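Long-range contacts in conserved lipoprotein, putative (Clostridium novyi, PDB 4L1N), which is of unknown function but is a putative lipoprotein of the DUF4652 family, placed with the beta-propeller-like proteins: residues 89-97 against 131-140; 141-149 against 160-171. One frame throughout, in Å; residues are numbered along the deposited sequence.

Contact 1 (89-97 against 131-140); sequences LEEGVGKIY and LMVVISRAHG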
loop_
_atom_site.group_PDB
_atom_site.type_symbol
_atom_site.label_atom_id
_atom_site.label_comp_id
_atom_site.label_asym_id
_atom_site.label_seq_id
_atom_site.Cartn_x
_atom_site.Cartn_y
_atom_site.Cartn_z
ATOM N N LEU A 89 0.886 11.552 -4.074
ATOM C CA LEU A 89 -0.303 12.379 -4.336
ATOM C C LEU A 89 -0.549 12.592 -5.827
ATOM O O LEU A 89 -1.644 13.013 -6.211
ATOM C CB LEU A 89 -0.204 13.739 -3.625
ATOM C CG LEU A 89 -0.231 13.721 -2.100
ATOM C CD1 LEU A 89 0.265 15.019 -1.545
ATOM C CD2 LEU A 89 -1.619 13.433 -1.574
ATOM N N GLU A 90 0.456 12.288 -6.664
ATOM C CA GLU A 90 0.364 12.428 -8.111
ATOM C C GLU A 90 -0.450 11.307 -8.712
ATOM O O GLU A 90 -0.359 10.169 -8.254
ATOM C CB GLU A 90 1.758 12.462 -8.741
ATOM C CG GLU A 90 2.585 13.660 -8.317
ATOM C CD GLU A 90 1.972 14.996 -8.681
ATOM O OE1 GLU A 90 1.735 15.228 -9.890
ATOM O OE2 GLU A 90 1.682 15.789 -7.753
ATOM N N GLU A 91 -1.236 11.630 -9.756
ATOM C CA GLU A 91 -2.090 10.685 -10.477
ATOM C C GLU A 91 -1.269 9.609 -11.162
ATOM O O GLU A 91 -0.105 9.834 -11.502
ATOM C CB GLU A 91 -2.944 11.417 -11.519
ATOM C CG GLU A 91 -4.259 11.945 -10.972
ATOM C CD GLU A 91 -5.318 12.334 -11.989
ATOM O OE1 GLU A 91 -5.099 12.148 -13.209
ATOM O OE2 GLU A 91 -6.391 12.804 -11.551
ATOM N N GLY A 92 -1.881 8.446 -11.342
ATOM C CA GLY A 92 -1.249 7.318 -12.012
ATOM C C GLY A 92 -1.196 6.065 -11.170
ATOM O O GLY A 92 -1.563 6.096 -9.991
ATOM N N VAL A 93 -0.759 4.945 -11.794
ATOM C CA VAL A 93 -0.601 3.642 -11.156
ATOM C C VAL A 93 0.835 3.551 -10.652
ATOM O O VAL A 93 1.769 3.495 -11.454
ATOM C CB VAL A 93 -0.981 2.456 -12.090
ATOM C CG1 VAL A 93 -0.606 1.112 -11.475
ATOM C CG2 VAL A 93 -2.462 2.475 -12.451
ATOM N N GLY A 94 0.996 3.596 -9.336
ATOM C CA GLY A 94 2.288 3.458 -8.682
ATOM C C GLY A 94 2.684 1.997 -8.600
ATOM O O GLY A 94 1.835 1.110 -8.751
ATOM N N LYS A 95 3.981 1.734 -8.401
ATOM C CA LYS A 95 4.537 0.387 -8.256
ATOM C C LYS A 95 5.228 0.266 -6.887
ATOM O O LYS A 95 5.927 1.200 -6.496
ATOM C CB LYS A 95 5.553 0.095 -9.374
ATOM C CG LYS A 95 5.121 0.366 -10.815
ATOM C CD LYS A 95 6.321 0.875 -11.626
ATOM C CE LYS A 95 6.444 0.283 -13.018
ATOM N NZ LYS A 95 7.837 0.398 -13.568
ATOM N N ILE A 96 5.052 -0.856 -6.158
ATOM C CA ILE A 96 5.762 -1.055 -4.885
ATOM C C ILE A 96 7.167 -1.585 -5.213
ATOM O O ILE A 96 7.306 -2.688 -5.755
ATOM C CB ILE A 96 5.027 -1.978 -3.866
ATOM C CG1 ILE A 96 3.596 -1.500 -3.558
ATOM C CG2 ILE A 96 5.846 -2.107 -2.572
ATOM C CD1 ILE A 96 2.720 -2.589 -2.977
ATOM N N TYR A 97 8.197 -0.792 -4.901
ATOM C CA TYR A 97 9.608 -1.127 -5.131
ATOM C C TYR A 97 10.187 -1.733 -3.856
ATOM O O TYR A 97 10.040 -1.127 -2.802
ATOM C CB TYR A 97 10.374 0.148 -5.534
ATOM C CG TYR A 97 10.556 0.352 -7.024
ATOM C CD1 TYR A 97 9.526 0.074 -7.921
ATOM C CD2 TYR A 97 11.750 0.854 -7.537
ATOM C CE1 TYR A 97 9.683 0.278 -9.291
ATOM C CE2 TYR A 97 11.917 1.062 -8.905
ATOM C CZ TYR A 97 10.879 0.781 -9.780
ATOM O OH TYR A 97 11.060 0.955 -11.139
ATOM N N LEU A 131 3.926 -6.425 3.878
ATOM C CA LEU A 131 3.587 -5.008 3.944
ATOM C C LEU A 131 2.102 -4.812 4.231
ATOM O O LEU A 131 1.284 -5.706 3.982
ATOM C CB LEU A 131 3.897 -4.299 2.609
ATOM C CG LEU A 131 5.334 -4.048 2.196
ATOM C CD1 LEU A 131 5.401 -3.783 0.729
ATOM C CD2 LEU A 131 5.932 -2.873 2.945
HETATM N N MSE A 132 1.765 -3.615 4.726
HETATM C CA MSE A 132 0.426 -3.093 4.845
HETATM C C MSE A 132 0.271 -2.211 3.654
HETATM O O MSE A 132 1.063 -1.278 3.492
HETATM C CB MSE A 132 0.226 -2.319 6.142
HETATM C CG MSE A 132 0.009 -3.224 7.345
HETATM SE SE MSE A 132 -0.293 -2.211 8.933
HETATM C CE MSE A 132 1.160 -0.885 8.803
ATOM N N VAL A 133 -0.649 -2.550 2.749
ATOM C CA VAL A 133 -0.813 -1.760 1.529
ATOM C C VAL A 133 -2.253 -1.226 1.430
ATOM O O VAL A 133 -3.220 -1.988 1.558
ATOM C CB VAL A 133 -0.412 -2.559 0.243
ATOM C CG1 VAL A 133 -0.484 -1.684 -1.008
ATOM C CG2 VAL A 133 0.970 -3.180 0.373
ATOM N N VAL A 134 -2.376 0.081 1.148
ATOM C CA VAL A 134 -3.657 0.718 0.872
ATOM C C VAL A 134 -3.786 0.793 -0.651
ATOM O O VAL A 134 -2.889 1.313 -1.316
ATOM C CB VAL A 134 -3.847 2.098 1.546
ATOM C CG1 VAL A 134 -5.146 2.752 1.083
ATOM C CG2 VAL A 134 -3.815 1.981 3.065
ATOM N N ILE A 135 -4.874 0.233 -1.195
ATOM C CA ILE A 135 -5.144 0.261 -2.618
ATOM C C ILE A 135 -6.333 1.172 -2.842
ATOM O O ILE A 135 -7.436 0.897 -2.356
ATOM C CB ILE A 135 -5.298 -1.155 -3.233
ATOM C CG1 ILE A 135 -3.895 -1.796 -3.361
ATOM C CG2 ILE A 135 -5.973 -1.098 -4.618
ATOM C CD1 ILE A 135 -3.846 -3.222 -3.267
ATOM N N SER A 136 -6.062 2.290 -3.553
ATOM C CA SER A 136 -6.983 3.353 -3.954
ATOM C C SER A 136 -7.072 3.466 -5.480
ATOM O O SER A 136 -6.251 2.882 -6.162
ATOM C CB SER A 136 -6.513 4.688 -3.377
ATOM O OG SER A 136 -5.313 5.149 -3.977
ATOM N N ARG A 137 -8.031 4.255 -6.009
ATOM C CA ARG A 137 -8.179 4.542 -7.431
ATOM C C ARG A 137 -6.975 5.365 -7.857
ATOM O O ARG A 137 -6.473 6.156 -7.050
ATOM C CB ARG A 137 -9.508 5.254 -7.743
ATOM C CG ARG A 137 -10.757 4.347 -7.710
ATOM C CD ARG A 137 -10.922 3.513 -8.972
ATOM N NE ARG A 137 -12.282 2.997 -9.160
ATOM C CZ ARG A 137 -12.756 1.873 -8.623
ATOM N NH1 ARG A 137 -11.999 1.146 -7.809
ATOM N NH2 ARG A 137 -13.998 1.481 -8.878
ATOM N N ALA A 138 -6.440 5.093 -9.065
ATOM C CA ALA A 138 -5.225 5.711 -9.584
ATOM C C ALA A 138 -5.436 7.160 -9.983
ATOM O O ALA A 138 -4.498 7.959 -9.910
ATOM C CB ALA A 138 -4.711 4.922 -10.772
ATOM N N HIS A 139 -6.655 7.498 -10.421
ATOM C CA HIS A 139 -6.972 8.845 -10.877
ATOM C C HIS A 139 -8.139 9.456 -10.074
ATOM O O HIS A 139 -8.978 8.726 -9.538
ATOM C CB HIS A 139 -7.266 8.806 -12.383
ATOM C CG HIS A 139 -6.156 8.173 -13.169
ATOM N ND1 HIS A 139 -6.206 6.837 -13.539
ATOM C CD2 HIS A 139 -4.969 8.690 -13.565
ATOM C CE1 HIS A 139 -5.071 6.596 -14.179
ATOM N NE2 HIS A 139 -4.288 7.677 -14.211
ATOM N N GLY A 140 -8.145 10.782 -9.955
ATOM C CA GLY A 140 -9.184 11.496 -9.223
ATOM C C GLY A 140 -8.702 12.181 -7.964
ATOM O O GLY A 140 -7.633 11.849 -7.443
#

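Contact 2 (141-149 against 160-171); sequences TVSQGGILY and ELYNTKDNKKQV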
loop_
_atom_site.group_PDB
_atom_site.type_symbol
_atom_site.label_atom_id
_atom_site.label_comp_id
_atom_site.label_asym_id
_atom_site.label_seq_id
_atom_site.Cartn_x
_atom_site.Cartn_y
_atom_site.Cartn_z
ATOM N N THR A 141 -9.524 13.127 -7.462
ATOM C CA THR A 141 -9.296 14.002 -6.295
ATOM C C THR A 141 -9.937 13.481 -4.978
ATOM O O THR A 141 -9.663 14.008 -3.882
ATOM C CB THR A 141 -9.868 15.416 -6.610
ATOM O OG1 THR A 141 -11.213 15.323 -7.113
ATOM C CG2 THR A 141 -9.000 16.195 -7.594
ATOM N N VAL A 142 -10.806 12.471 -5.102
ATOM C CA VAL A 142 -11.553 11.900 -3.990
ATOM C C VAL A 142 -10.867 10.617 -3.449
ATOM O O VAL A 142 -10.946 10.318 -2.247
ATOM C CB VAL A 142 -12.995 11.657 -4.490
ATOM C CG1 VAL A 142 -13.694 10.510 -3.743
ATOM C CG2 VAL A 142 -13.800 12.954 -4.433
ATOM N N SER A 143 -10.151 9.923 -4.333
ATOM C CA SER A 143 -9.411 8.677 -4.165
ATOM C C SER A 143 -8.131 8.801 -3.272
ATOM O O SER A 143 -7.028 8.467 -3.702
ATOM C CB SER A 143 -9.015 8.180 -5.549
ATOM O OG SER A 143 -8.272 9.175 -6.240
ATOM N N GLN A 144 -8.291 9.214 -2.026
ATOM C CA GLN A 144 -7.179 9.381 -1.072
ATOM C C GLN A 144 -6.830 8.072 -0.359
ATOM O O GLN A 144 -5.709 7.915 0.143
ATOM C CB GLN A 144 -7.507 10.452 -0.015
ATOM C CG GLN A 144 -7.953 11.778 -0.575
ATOM C CD GLN A 144 -8.187 12.810 0.507
ATOM O OE1 GLN A 144 -7.723 12.688 1.663
ATOM N NE2 GLN A 144 -8.898 13.878 0.138
ATOM N N GLY A 145 -7.804 7.174 -0.282
ATOM C CA GLY A 145 -7.641 5.880 0.353
ATOM C C GLY A 145 -8.520 4.818 -0.239
ATOM O O GLY A 145 -9.142 5.035 -1.275
ATOM N N GLY A 146 -8.573 3.670 0.429
ATOM C CA GLY A 146 -9.380 2.551 -0.032
ATOM C C GLY A 146 -9.382 1.388 0.922
ATOM O O GLY A 146 -9.826 1.513 2.068
ATOM N N ILE A 147 -8.899 0.233 0.442
ATOM C CA ILE A 147 -8.877 -0.999 1.238
ATOM C C ILE A 147 -7.454 -1.266 1.688
ATOM O O ILE A 147 -6.519 -1.075 0.901
ATOM C CB ILE A 147 -9.489 -2.187 0.435
ATOM C CG1 ILE A 147 -10.913 -1.842 -0.070
ATOM C CG2 ILE A 147 -9.515 -3.460 1.264
ATOM C CD1 ILE A 147 -11.390 -2.585 -1.292
ATOM N N LEU A 148 -7.297 -1.709 2.956
ATOM C CA LEU A 148 -6.019 -2.099 3.562
ATOM C C LEU A 148 -5.855 -3.607 3.397
ATOM O O LEU A 148 -6.785 -4.388 3.676
ATOM C CB LEU A 148 -5.981 -1.676 5.049
ATOM C CG LEU A 148 -4.703 -1.855 5.871
ATOM C CD1 LEU A 148 -3.664 -0.848 5.492
ATOM C CD2 LEU A 148 -4.985 -1.589 7.338
ATOM N N TYR A 149 -4.675 -4.006 2.873
ATOM C CA TYR A 149 -4.262 -5.382 2.625
ATOM C C TYR A 149 -2.948 -5.697 3.300
ATOM O O TYR A 149 -2.137 -4.787 3.527
ATOM C CB TYR A 149 -4.076 -5.614 1.116
ATOM C CG TYR A 149 -5.310 -5.469 0.258
ATOM C CD1 TYR A 149 -6.148 -6.556 0.017
ATOM C CD2 TYR A 149 -5.627 -4.256 -0.341
ATOM C CE1 TYR A 149 -7.298 -6.423 -0.764
ATOM C CE2 TYR A 149 -6.762 -4.115 -1.138
ATOM C CZ TYR A 149 -7.594 -5.200 -1.350
ATOM O OH TYR A 149 -8.670 -5.054 -2.195
ATOM N N GLU A 160 -7.043 -9.193 2.917
ATOM C CA GLU A 160 -7.607 -7.956 3.453
ATOM C C GLU A 160 -7.344 -7.822 4.926
ATOM O O GLU A 160 -7.436 -8.813 5.655
ATOM C CB GLU A 160 -9.127 -7.876 3.244
ATOM C CG GLU A 160 -9.644 -7.814 1.817
ATOM C CD GLU A 160 -11.157 -7.682 1.717
ATOM O OE1 GLU A 160 -11.834 -7.676 2.772
ATOM O OE2 GLU A 160 -11.673 -7.626 0.577
ATOM N N LEU A 161 -7.047 -6.604 5.384
ATOM C CA LEU A 161 -6.882 -6.342 6.813
ATOM C C LEU A 161 -8.047 -5.503 7.276
ATOM O O LEU A 161 -8.511 -5.639 8.415
ATOM C CB LEU A 161 -5.569 -5.604 7.114
ATOM C CG LEU A 161 -4.308 -6.397 7.163
ATOM C CD1 LEU A 161 -3.115 -5.460 7.263
ATOM C CD2 LEU A 161 -4.322 -7.341 8.326
ATOM N N TYR A 162 -8.479 -4.576 6.400
ATOM C CA TYR A 162 -9.559 -3.659 6.686
ATOM C C TYR A 162 -10.230 -3.188 5.399
ATOM O O TYR A 162 -9.669 -2.392 4.666
ATOM C CB TYR A 162 -9.065 -2.443 7.515
ATOM C CG TYR A 162 -10.183 -1.802 8.298
ATOM C CD1 TYR A 162 -11.176 -1.069 7.660
ATOM C CD2 TYR A 162 -10.309 -2.009 9.666
ATOM C CE1 TYR A 162 -12.236 -0.512 8.368
ATOM C CE2 TYR A 162 -11.385 -1.484 10.380
ATOM C CZ TYR A 162 -12.352 -0.746 9.719
ATOM O OH TYR A 162 -13.411 -0.187 10.386
ATOM N N ASN A 163 -11.431 -3.678 5.149
ATOM C CA ASN A 163 -12.285 -3.263 4.055
ATOM C C ASN A 163 -13.579 -2.780 4.680
ATOM O O ASN A 163 -14.262 -3.587 5.319
ATOM C CB ASN A 163 -12.524 -4.413 3.082
ATOM C CG ASN A 163 -13.477 -4.108 1.954
ATOM O OD1 ASN A 163 -14.106 -3.045 1.886
ATOM N ND2 ASN A 163 -13.601 -5.038 1.032
ATOM N N THR A 164 -13.927 -1.484 4.506
ATOM C CA THR A 164 -15.143 -0.910 5.089
ATOM C C THR A 164 -16.430 -1.311 4.335
ATOM O O THR A 164 -17.516 -1.016 4.821
ATOM C CB THR A 164 -15.081 0.632 5.135
ATOM O OG1 THR A 164 -15.211 1.110 3.814
ATOM C CG2 THR A 164 -13.806 1.191 5.766
ATOM N N LYS A 165 -16.311 -1.878 3.131
ATOM C CA LYS A 165 -17.400 -2.252 2.215
ATOM C C LYS A 165 -18.318 -1.008 1.912
ATOM O O LYS A 165 -19.489 -1.155 1.566
ATOM C CB LYS A 165 -18.198 -3.468 2.728
ATOM C CG LYS A 165 -17.376 -4.748 2.852
ATOM C CD LYS A 165 -17.465 -5.635 1.621
ATOM C CE LYS A 165 -16.525 -6.821 1.634
ATOM N NZ LYS A 165 -16.730 -7.682 0.439
ATOM N N ASP A 166 -17.730 0.207 1.986
ATOM C CA ASP A 166 -18.370 1.498 1.713
ATOM C C ASP A 166 -17.335 2.417 1.083
ATOM O O ASP A 166 -16.308 2.706 1.686
ATOM C CB ASP A 166 -18.964 2.105 2.999
ATOM C CG ASP A 166 -19.856 3.316 2.816
ATOM O OD1 ASP A 166 -19.814 3.937 1.720
ATOM O OD2 ASP A 166 -20.603 3.645 3.761
ATOM N N ASN A 167 -17.622 2.886 -0.116
ATOM C CA ASN A 167 -16.714 3.702 -0.914
ATOM C C ASN A 167 -16.646 5.145 -0.422
ATOM O O ASN A 167 -15.785 5.887 -0.889
ATOM C CB ASN A 167 -17.055 3.617 -2.419
ATOM C CG ASN A 167 -18.472 3.992 -2.802
ATOM O OD1 ASN A 167 -19.331 4.361 -1.969
ATOM N ND2 ASN A 167 -18.742 3.906 -4.102
ATOM N N LYS A 168 -17.506 5.513 0.544
ATOM C CA LYS A 168 -17.528 6.807 1.221
ATOM C C LYS A 168 -16.637 6.771 2.475
ATOM O O LYS A 168 -16.394 7.805 3.086
ATOM C CB LYS A 168 -18.964 7.196 1.610
ATOM C CG LYS A 168 -19.719 7.979 0.540
ATOM C CD LYS A 168 -21.079 8.495 1.069
ATOM C CE LYS A 168 -22.153 7.442 1.251
ATOM N NZ LYS A 168 -22.632 6.900 -0.058
ATOM N N LYS A 169 -16.190 5.578 2.866
ATOM C CA LYS A 169 -15.333 5.269 4.008
ATOM C C LYS A 169 -14.034 4.654 3.463
ATOM O O LYS A 169 -14.002 3.470 3.131
ATOM C CB LYS A 169 -16.057 4.291 4.962
ATOM C CG LYS A 169 -17.001 4.940 5.956
ATOM C CD LYS A 169 -18.317 4.177 6.064
ATOM C CE LYS A 169 -19.168 4.565 7.262
ATOM N NZ LYS A 169 -18.606 4.004 8.530
ATOM N N GLN A 170 -12.970 5.465 3.352
ATOM C CA GLN A 170 -11.697 5.021 2.790
ATOM C C GLN A 170 -10.592 4.909 3.820
ATOM O O GLN A 170 -10.296 5.905 4.454
ATOM C CB GLN A 170 -11.227 6.038 1.736
ATOM C CG GLN A 170 -12.174 6.266 0.582
ATOM C CD GLN A 170 -11.715 7.338 -0.375
ATOM O OE1 GLN A 170 -10.614 7.892 -0.282
ATOM N NE2 GLN A 170 -12.554 7.640 -1.348
ATOM N N VAL A 171 -9.883 3.759 3.894
ATOM C CA VAL A 171 -8.686 3.612 4.734
ATOM C C VAL A 171 -7.592 4.466 4.076
ATOM O O VAL A 171 -7.352 4.297 2.885
ATOM C CB VAL A 171 -8.269 2.137 4.905
ATOM C CG1 VAL A 171 -6.961 2.015 5.678
ATOM C CG2 VAL A 171 -9.378 1.315 5.572
HETATM O O HOH W 1 -10.580 -6.818 -1.597
#

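Contact 1 (89-97 against 131-140)
E91 meets H139 and G140 where two loops come together, and I96 meets L131 and V133 further along. The two segments run nearly antiparallel. They do not pair as strands: at I96 and V133 the CA atoms are 9.2 Å apart.

At the loop end the E91 chain is extended beyond CG. This carries its carboxylate across H139, past the edge of its ring, to G140 N. E91 OE2 accepts from G140 N at 3.1 Å, with the donor well above the carboxylate plane (58° out of it). E91 OE1 lies at the edge of the imidazole, 3.5 Å from H139 CD2. Carboxylate and ring stand almost perpendicular, 82° apart. The backbone bond G92 N to A138 O, 3.0 Å long, ties the loops a second time. G92 and G140 both have positive phi.

Apolar contacts follow. V93 CG2 touches A138 CB at 3.7 Å. I96 then splits its work between two branches. CG2, anti to the backbone N, passes alongside the oppositely directed L131 side chain, 3.7 Å from L131 CD1. The other branch, CG1, stands anti to the carbonyl carbon (chi1 -55°). It sends CD1 tip to tip against V133, 3.8 Å from V133 CG2, with V133 CG1 also near.

The loops 91-93 and 138-140 are thus hydrogen-bonded, while I96 packs between two non-neighbouring strands of the large antiparallel sheet. Such packing is consistent with the propeller-like fold inferred for the family. I96 also touches P120 of strand 118-125, L109 of strand 105-111 and F52 of strand 49-56. G94 N bonds to T119 OG1. Strand 95-100 lies between strands 77-82 and 105-111, whereas strand 130-137 lies between 147-152 and 118-125.

Contact 2 (141-149 against 160-171)
L148 faces both L161 and Y162, which makes a classic beta bulge in antiparallel pairing. It lies where strand 147-152 of the large sheet meets the chain leading to strand 169-177. L148 O accepts from L161 N (2.8 Å) and Y162 N (3.2 Å), both on the same face of its carbonyl plane. The L148 side chain lies at a slant to those of L161 and Y162. Its CG, anti to the backbone N (chi1 -174°), rests against L161 CB. L148 CB meets Y162 CB, and V171 CG1 also packs on it. L148 further touches V134 of strand 130-137.

I147 and N163 run alongside each other with their ends in the same direction, I147 CG2 3.6 Å from N163 CB. The N163 amide is used at both ends: ND2 donates to E160 OE2, and OD1 accepts from K165 N in an Asx turn.

Q170 reaches across to the loop before strand 147-152. Its extended chain brings OE1 to G145 N at 2.9 Å, with a weak bond from Q144 N. NE2 donates to V142 O at 3.3 Å. V142 O also accepts from Q144 N, which reaches it from the opposite face of the carbonyl plane. Nearby, G146 and V171 exchange two backbone bonds in a single bridge.

Y149 and E160 also extend together, ring and carboxylate planes 77° apart. A water joins their ends, 2.7 Å from Y149 OH and donating to E160 OE2 at 2.6 Å.

Contact 1 and contact 2 meet through strands 130-137 and 147-152, which are neighbours in the large sheet. V133 N to Y149 O and I135 N to I147 O are probable hydrogen bonds between them. Both contacts are partly buried, but contact 1 lies deeper: its centre is about 7 Å from the centre of the chain, against about 11 Å for contact 2. Contact 1 divides into an apolar, buried end and a polar, exposed loop end. Contact 2 relies more on backbone pairing and a buried glutamine amide, and it buries more surface. It also joins the large sheet to strand 169-177 of the three-stranded sheet, whereas the strands of contact 1 both belong to the large one.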